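Local coordinates for protein Hia (Adhesin) (Haemophilus influenzae, PDB 3EMF) that serves as a trimeric autotransporter adhesin of the bacterial outer membrane, this piece being its second binding domain, HiaBD2, which probably helps attach the bacterium to host cells, at residues K10-A15 and L38-E43; V5-K10 and A57-N62; E33-L38 and G67-S72. All blocks are in the same frame, centred on the assembly; numbering follows the deposited sequence.

Contact 1. Residues K10-A15 and L38-E43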
# COMPACT_ATOMS: atom_id res chain seq x y z
N LYS A 10 -4.61 -7.97 16.14
CA LYS A 10 -6.03 -7.90 15.82
C LYS A 10 -6.24 -6.98 14.63
O LYS A 10 -5.31 -6.30 14.19
CB LYS A 10 -6.83 -7.35 17.00
CG LYS A 10 -6.52 -7.99 18.35
CD LYS A 10 -7.27 -7.29 19.48
CE LYS A 10 -6.88 -7.86 20.84
NZ LYS A 10 -7.24 -9.31 20.97
N ALA A 11 -7.46 -6.98 14.12
CA ALA A 11 -7.85 -6.06 13.07
C ALA A 11 -8.63 -4.93 13.71
O ALA A 11 -9.24 -5.09 14.76
CB ALA A 11 -8.71 -6.79 12.05
N TYR A 12 -8.63 -3.78 13.06
CA TYR A 12 -9.55 -2.74 13.47
C TYR A 12 -10.98 -3.28 13.35
O TYR A 12 -11.29 -4.04 12.43
CB TYR A 12 -9.38 -1.52 12.60
CG TYR A 12 -8.11 -0.78 12.91
CD1 TYR A 12 -7.95 -0.13 14.13
CD2 TYR A 12 -7.06 -0.75 12.00
CE1 TYR A 12 -6.78 0.54 14.42
CE2 TYR A 12 -5.89 -0.08 12.29
CZ TYR A 12 -5.76 0.57 13.49
OH TYR A 12 -4.58 1.24 13.77
N GLY A 13 -11.83 -2.88 14.30
CA GLY A 13 -13.22 -3.33 14.35
C GLY A 13 -13.42 -4.48 15.30
O GLY A 13 -14.56 -4.83 15.62
N ASP A 14 -12.33 -5.10 15.74
CA ASP A 14 -12.41 -6.23 16.66
C ASP A 14 -13.02 -5.73 17.96
O ASP A 14 -12.69 -4.65 18.45
CB ASP A 14 -11.01 -6.81 16.90
CG ASP A 14 -11.03 -8.15 17.64
OD1 ASP A 14 -11.66 -8.25 18.72
OD2 ASP A 14 -10.40 -9.12 17.14
N ALA A 15 -13.90 -6.54 18.55
CA ALA A 15 -14.69 -6.12 19.72
C ALA A 15 -13.89 -5.88 20.99
O ALA A 15 -14.31 -5.07 21.83
CB ALA A 15 -15.80 -7.13 19.99
N LEU A 38 -8.66 -4.13 8.57
CA LEU A 38 -7.24 -3.86 8.35
C LEU A 38 -6.49 -4.22 9.63
O LEU A 38 -7.04 -4.10 10.72
CB LEU A 38 -6.99 -2.39 7.99
CG LEU A 38 -7.59 -1.86 6.68
CD1 LEU A 38 -7.19 -0.39 6.43
CD2 LEU A 38 -7.15 -2.74 5.53
N LEU A 39 -5.23 -4.62 9.48
CA LEU A 39 -4.42 -5.03 10.61
C LEU A 39 -4.24 -3.86 11.57
O LEU A 39 -3.98 -2.73 11.15
CB LEU A 39 -3.05 -5.53 10.13
CG LEU A 39 -2.25 -6.48 11.03
CD1 LEU A 39 -3.08 -7.73 11.34
CD2 LEU A 39 -0.93 -6.86 10.34
N ASN A 40 -4.39 -4.13 12.85
CA ASN A 40 -4.11 -3.13 13.85
C ASN A 40 -2.67 -3.31 14.36
O ASN A 40 -2.41 -4.10 15.24
CB ASN A 40 -5.10 -3.20 15.01
CG ASN A 40 -4.85 -2.10 16.02
OD1 ASN A 40 -3.87 -1.36 15.90
ND2 ASN A 40 -5.72 -1.98 17.02
N LEU A 41 -1.74 -2.57 13.77
CA LEU A 41 -0.34 -2.76 14.10
C LEU A 41 0.05 -2.01 15.37
O LEU A 41 1.05 -2.34 16.01
CB LEU A 41 0.55 -2.35 12.92
CG LEU A 41 0.63 -3.36 11.79
CD1 LEU A 41 1.46 -2.81 10.63
CD2 LEU A 41 1.21 -4.68 12.28
N ASN A 42 -0.74 -1.02 15.76
CA ASN A 42 -0.32 -0.11 16.81
C ASN A 42 -1.07 -0.26 18.14
O ASN A 42 -1.17 0.70 18.91
CB ASN A 42 -0.45 1.33 16.32
CG ASN A 42 0.47 2.28 17.05
OD1 ASN A 42 0.12 3.43 17.32
ND2 ASN A 42 1.66 1.80 17.40
N GLU A 43 -1.57 -1.46 18.41
CA GLU A 43 -2.34 -1.71 19.64
C GLU A 43 -1.45 -1.80 20.89
O GLU A 43 -0.45 -2.52 20.92
CB GLU A 43 -3.22 -2.95 19.51
CG GLU A 43 -4.39 -3.00 20.50
CD GLU A 43 -5.35 -4.17 20.24
OE1 GLU A 43 -5.05 -5.02 19.38
OE2 GLU A 43 -6.41 -4.24 20.91
O HOH W 1 -3.51 -5.67 17.14
O HOH W 2 -8.51 -3.46 16.95
O HOH W 3 -2.11 0.15 12.44

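Contact 2. Residues V5-K10 and A57-N62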
# COMPACT_ATOMS: atom_id res chain seq x y z
N VAL A 5 2.54 -20.90 12.55
CA VAL A 5 2.97 -19.66 13.18
C VAL A 5 1.78 -18.74 13.39
O VAL A 5 0.98 -18.52 12.48
CB VAL A 5 4.02 -18.92 12.32
CG1 VAL A 5 4.33 -17.54 12.89
CG2 VAL A 5 5.28 -19.76 12.17
N THR A 6 1.67 -18.19 14.59
CA THR A 6 0.59 -17.26 14.92
C THR A 6 1.12 -16.06 15.71
O THR A 6 2.21 -16.11 16.26
CB THR A 6 -0.50 -17.95 15.75
OG1 THR A 6 -0.00 -18.25 17.07
CG2 THR A 6 -0.95 -19.24 15.07
N ASN A 7 0.35 -14.98 15.74
CA ASN A 7 0.62 -13.90 16.67
C ASN A 7 -0.69 -13.29 17.14
O ASN A 7 -1.76 -13.74 16.73
CB ASN A 7 1.61 -12.86 16.08
CG ASN A 7 1.08 -12.17 14.85
OD1 ASN A 7 -0.11 -11.90 14.75
ND2 ASN A 7 1.98 -11.87 13.90
N LYS A 8 -0.62 -12.29 18.02
CA LYS A 8 -1.81 -11.79 18.70
C LYS A 8 -2.40 -10.53 18.07
O LYS A 8 -3.33 -9.94 18.61
CB LYS A 8 -1.50 -11.52 20.18
CG LYS A 8 -1.59 -12.74 21.10
CD LYS A 8 -1.12 -12.37 22.50
CE LYS A 8 -1.40 -13.46 23.53
NZ LYS A 8 -1.17 -13.00 24.94
N LEU A 9 -1.87 -10.11 16.92
CA LEU A 9 -2.40 -8.95 16.21
C LEU A 9 -3.89 -9.06 15.89
O LEU A 9 -4.36 -10.09 15.39
CB LEU A 9 -1.64 -8.72 14.89
CG LEU A 9 -0.17 -8.35 14.99
CD1 LEU A 9 0.50 -8.38 13.60
CD2 LEU A 9 -0.01 -6.98 15.67
N LYS A 10 -4.61 -7.97 16.14
CA LYS A 10 -6.03 -7.90 15.82
C LYS A 10 -6.24 -6.98 14.63
O LYS A 10 -5.31 -6.30 14.19
CB LYS A 10 -6.83 -7.35 17.00
CG LYS A 10 -6.52 -7.99 18.35
CD LYS A 10 -7.27 -7.29 19.48
CE LYS A 10 -6.88 -7.86 20.84
NZ LYS A 10 -7.24 -9.31 20.97
N ALA A 57 7.25 -12.90 14.72
CA ALA A 57 7.00 -13.43 13.38
C ALA A 57 5.74 -12.81 12.79
O ALA A 57 4.69 -12.80 13.43
CB ALA A 57 6.87 -14.94 13.42
N ALA A 58 5.85 -12.27 11.58
CA ALA A 58 4.66 -11.88 10.84
C ALA A 58 4.10 -13.12 10.14
O ALA A 58 4.85 -14.02 9.77
CB ALA A 58 4.98 -10.80 9.83
N THR A 59 2.79 -13.18 9.99
CA THR A 59 2.16 -14.32 9.31
C THR A 59 1.57 -13.92 7.96
O THR A 59 1.37 -12.74 7.69
CB THR A 59 1.02 -14.92 10.16
OG1 THR A 59 -0.09 -14.02 10.15
CG2 THR A 59 1.51 -15.15 11.59
N VAL A 60 1.29 -14.91 7.13
CA VAL A 60 0.63 -14.66 5.86
C VAL A 60 -0.76 -14.08 6.12
O VAL A 60 -1.19 -13.20 5.41
CB VAL A 60 0.56 -15.93 4.98
CG1 VAL A 60 -0.22 -15.67 3.68
CG2 VAL A 60 1.99 -16.43 4.69
N GLY A 61 -1.44 -14.54 7.17
CA GLY A 61 -2.68 -13.91 7.56
C GLY A 61 -2.54 -12.40 7.79
O GLY A 61 -3.44 -11.62 7.47
N ASN A 62 -1.42 -11.99 8.37
CA ASN A 62 -1.15 -10.57 8.58
C ASN A 62 -1.06 -9.83 7.24
O ASN A 62 -1.60 -8.74 7.10
CB ASN A 62 0.17 -10.36 9.34
CG ASN A 62 0.14 -10.86 10.78
OD1 ASN A 62 -0.92 -10.99 11.42
ND2 ASN A 62 1.34 -11.14 11.32

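Contact 3. Residues E33-L38 and G67-S72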
# COMPACT_ATOMS: atom_id res chain seq x y z
N GLU A 33 -15.98 1.99 9.71
CA GLU A 33 -16.17 0.85 8.81
C GLU A 33 -15.05 0.81 7.75
O GLU A 33 -14.68 -0.26 7.29
CB GLU A 33 -17.54 0.90 8.12
CG GLU A 33 -18.74 0.75 9.06
N ALA A 34 -14.55 1.97 7.37
CA ALA A 34 -13.48 2.06 6.37
C ALA A 34 -12.23 1.27 6.74
O ALA A 34 -11.53 0.73 5.87
CB ALA A 34 -13.13 3.52 6.12
N TYR A 35 -11.93 1.20 8.04
CA TYR A 35 -10.73 0.52 8.51
C TYR A 35 -11.01 -0.91 8.91
O TYR A 35 -10.08 -1.66 9.23
CB TYR A 35 -10.10 1.26 9.69
CG TYR A 35 -9.46 2.56 9.30
CD1 TYR A 35 -8.08 2.67 9.17
CD2 TYR A 35 -10.24 3.67 9.03
CE1 TYR A 35 -7.50 3.87 8.80
CE2 TYR A 35 -9.68 4.86 8.65
CZ TYR A 35 -8.31 4.96 8.54
OH TYR A 35 -7.77 6.18 8.17
N LYS A 36 -12.29 -1.28 8.91
CA LYS A 36 -12.65 -2.57 9.47
C LYS A 36 -11.94 -3.71 8.76
O LYS A 36 -12.05 -3.85 7.54
CB LYS A 36 -14.18 -2.81 9.37
CG LYS A 36 -14.60 -4.13 9.96
CD LYS A 36 -16.14 -4.34 9.87
CE LYS A 36 -16.54 -5.73 10.36
NZ LYS A 36 -17.85 -6.20 9.80
N GLY A 37 -11.23 -4.54 9.52
CA GLY A 37 -10.54 -5.67 8.93
C GLY A 37 -9.09 -5.39 8.54
O GLY A 37 -8.35 -6.31 8.20
N LEU A 38 -8.66 -4.13 8.57
CA LEU A 38 -7.24 -3.86 8.35
C LEU A 38 -6.49 -4.22 9.63
O LEU A 38 -7.04 -4.10 10.72
CB LEU A 38 -6.99 -2.39 7.99
CG LEU A 38 -7.59 -1.86 6.68
CD1 LEU A 38 -7.19 -0.39 6.43
CD2 LEU A 38 -7.15 -2.74 5.53
N GLY A 67 -3.05 -2.75 4.25
CA GLY A 67 -3.72 -1.87 3.33
C GLY A 67 -3.73 -0.44 3.79
O GLY A 67 -3.23 -0.11 4.87
N TRP A 68 -4.27 0.42 2.95
CA TRP A 68 -4.46 1.81 3.32
C TRP A 68 -5.87 2.20 2.89
O TRP A 68 -6.49 1.51 2.07
CB TRP A 68 -3.39 2.72 2.66
CG TRP A 68 -3.19 2.52 1.20
CD1 TRP A 68 -2.45 1.54 0.58
CD2 TRP A 68 -3.71 3.34 0.14
NE1 TRP A 68 -2.49 1.71 -0.78
CE2 TRP A 68 -3.24 2.82 -1.07
CE3 TRP A 68 -4.52 4.49 0.11
CZ2 TRP A 68 -3.57 3.38 -2.31
CZ3 TRP A 68 -4.84 5.05 -1.11
CH2 TRP A 68 -4.36 4.50 -2.30
N VAL A 69 -6.37 3.30 3.43
CA VAL A 69 -7.73 3.73 3.14
C VAL A 69 -7.77 4.82 2.07
O VAL A 69 -7.02 5.80 2.12
CB VAL A 69 -8.43 4.21 4.42
CG1 VAL A 69 -9.80 4.73 4.09
CG2 VAL A 69 -8.51 3.06 5.44
N LEU A 70 -8.64 4.62 1.09
CA LEU A 70 -8.82 5.55 0.00
C LEU A 70 -10.19 6.20 0.11
O LEU A 70 -11.21 5.52 0.20
CB LEU A 70 -8.70 4.80 -1.32
CG LEU A 70 -9.14 5.56 -2.57
CD1 LEU A 70 -8.17 6.65 -2.93
CD2 LEU A 70 -9.29 4.58 -3.73
N SER A 71 -10.21 7.53 0.10
CA SER A 71 -11.46 8.26 0.31
C SER A 71 -11.66 9.35 -0.73
O SER A 71 -10.70 9.90 -1.26
CB SER A 71 -11.45 8.89 1.70
OG SER A 71 -11.43 7.89 2.69
N SER A 72 -12.93 9.65 -1.02
CA SER A 72 -13.29 10.77 -1.88
C SER A 72 -14.38 11.54 -1.18
O SER A 72 -15.27 10.96 -0.56
CB SER A 72 -13.80 10.30 -3.24
OG SER A 72 -15.01 9.57 -3.11

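Contact 1. Residues K10-A15 and L38-E43
Y12 lays its ring over the side chain of N40: CB of N40 stands 4.0 Å from the ring centroid, almost on the ring normal, a CH-pi contact, and the amide is stacked on the same ring with the two planes 17° apart. CG of N40 points away from its backbone N (chi1 -177°), which carries the amide over the ring. The phenol oxygen ends near the amide, Y12 OH lying 3.4 Å from N40 OD1. Two backbone bonds join the chains: N40 N gives to K10 O at 2.7 Å and Y12 N gives to L38 O at 2.8 Å. They flank A11 and L39, a single beta bridge between loops of the HiaBD2 N-terminal region. The aliphatic part of K10 passes slantwise over the E43 carboxylate, CD 3.2 Å from E43 OE1, while the bent end of the lysine carries NZ away to 5.1 Å from that oxygen. One water accepts from K10 N and donates to N40 O and E43 OE1, tying the same corner together. N40 is itself positioned by an Asx turn, its OD1 accepting from N42 N at 3.2 Å. Farther out, helix 24-30 touches Y12 through K29 and Q30, and L39 O accepts from H86 NE2 of the second subunit.

Contact 2. Residues V5-K10 and A57-N62
This is a mixed polar and apolar contact between the N-terminal loop 5-10 and the turn that leads into the short helix 60-63, and its one assigned hydrogen bond runs from the N7 side chain to a backbone carbonyl. N7 ND2 gives to A57 O at 2.9 Å, with the acceptor close to the amide plane of the asparagine and the donor in the carbonyl plane of A57. The torsion puts CG of N7 between its own backbone N and carbonyl carbon (chi1 63°), and from there OD1 also takes a weak bond from L9 N, at 3.3 Å, a second, weaker hold on the amide. The amides of N7 and N62 come from opposite directions and lie nearly coplanar, 8° apart. CD1 of L9 packs against the N62 side chain, 3.8 Å from its CG. At the other end of the loop the contact turns apolar: V5 CG1 lies 3.7 Å from A57 CB, and CG2 of T59 fits beside it, 3.5 Å from V5 O. One torsion of T59 (chi1 72°) sets CG2 toward V5 and OG1 at the helix start, where T59 is the N-cap, OG1 accepting from N62 N at 3.0 Å. In the trimer both other copies close on this region: A57 of the third subunit packs on V5 and V60, while V60 of the second subunit covers N7 and L9, and helix 60-63 leads on in the chain toward strand 67-74.

Contact 3. Residues E33-L38 and G67-S72
V69 is the tight point, a single branched side chain that strand 67-74 pushes into the turn 33-38. Its CG2 methyl sits over the centre of the Y35 ring, 3.6 Å from the centroid and 10° off the normal, a CH-pi contact made over the face. The same methyl meets L38 CD1 at 3.8 Å, so that ring and leucine share one valine branch. The other branch, CG1, is turned to A34, whose CB lies 4.1 Å off. This division follows from the valine torsion: CG1 is anti to the backbone N (chi1 176°) and CG2 anti to the carbonyl carbon. Around this core the fit is looser. L38 CD2 reaches only the backbone of G67, 4.2 Å from its CA, and no hydrogen bond links the two segments. K36, at the outer corner of the type II turn 35-38, and E33, modelled only to CG, are exposed, and neither touches the strand. The turn is closed by L38 N giving to Y35 O at 2.9 Å. The phenol of Y35 has its polar partners in other chains, K108 of the third subunit and E89 of the second. The strand itself pairs antiparallel with strand 80-85 and, from V69 to S72, in parallel with a strand of the second subunit, while the W68 rings of the three copies meet edge-to-face: the intersubunit sheet and tryptophan cluster of the Trp-ring domain of trimeric autotransporter adhesins.

How the contacts relate
From the N terminus, the chain first meets contact 2, where loop 5-10 waits for residues 57-62 and so closes the longest loop. Within that loop lies the whole of contact 1, which runs on from the shared K10 and joins 10-15 to 38-43 around helix 24-30. Contact 3 starts inside the same loop, at 33-38, but finds its partner beyond it on strand 67-74, so it crosses both others. L38 belongs to contacts 1 and 3; L39 and L41 pack on L9 where contacts 1 and 2 meet. Contact 1 joins the loops before and after helix 24-30, contact 2 ties the first of them to helix 60-63, contact 3 ties the second to the Trp-ring strand 67-74, and all three touch the second subunit.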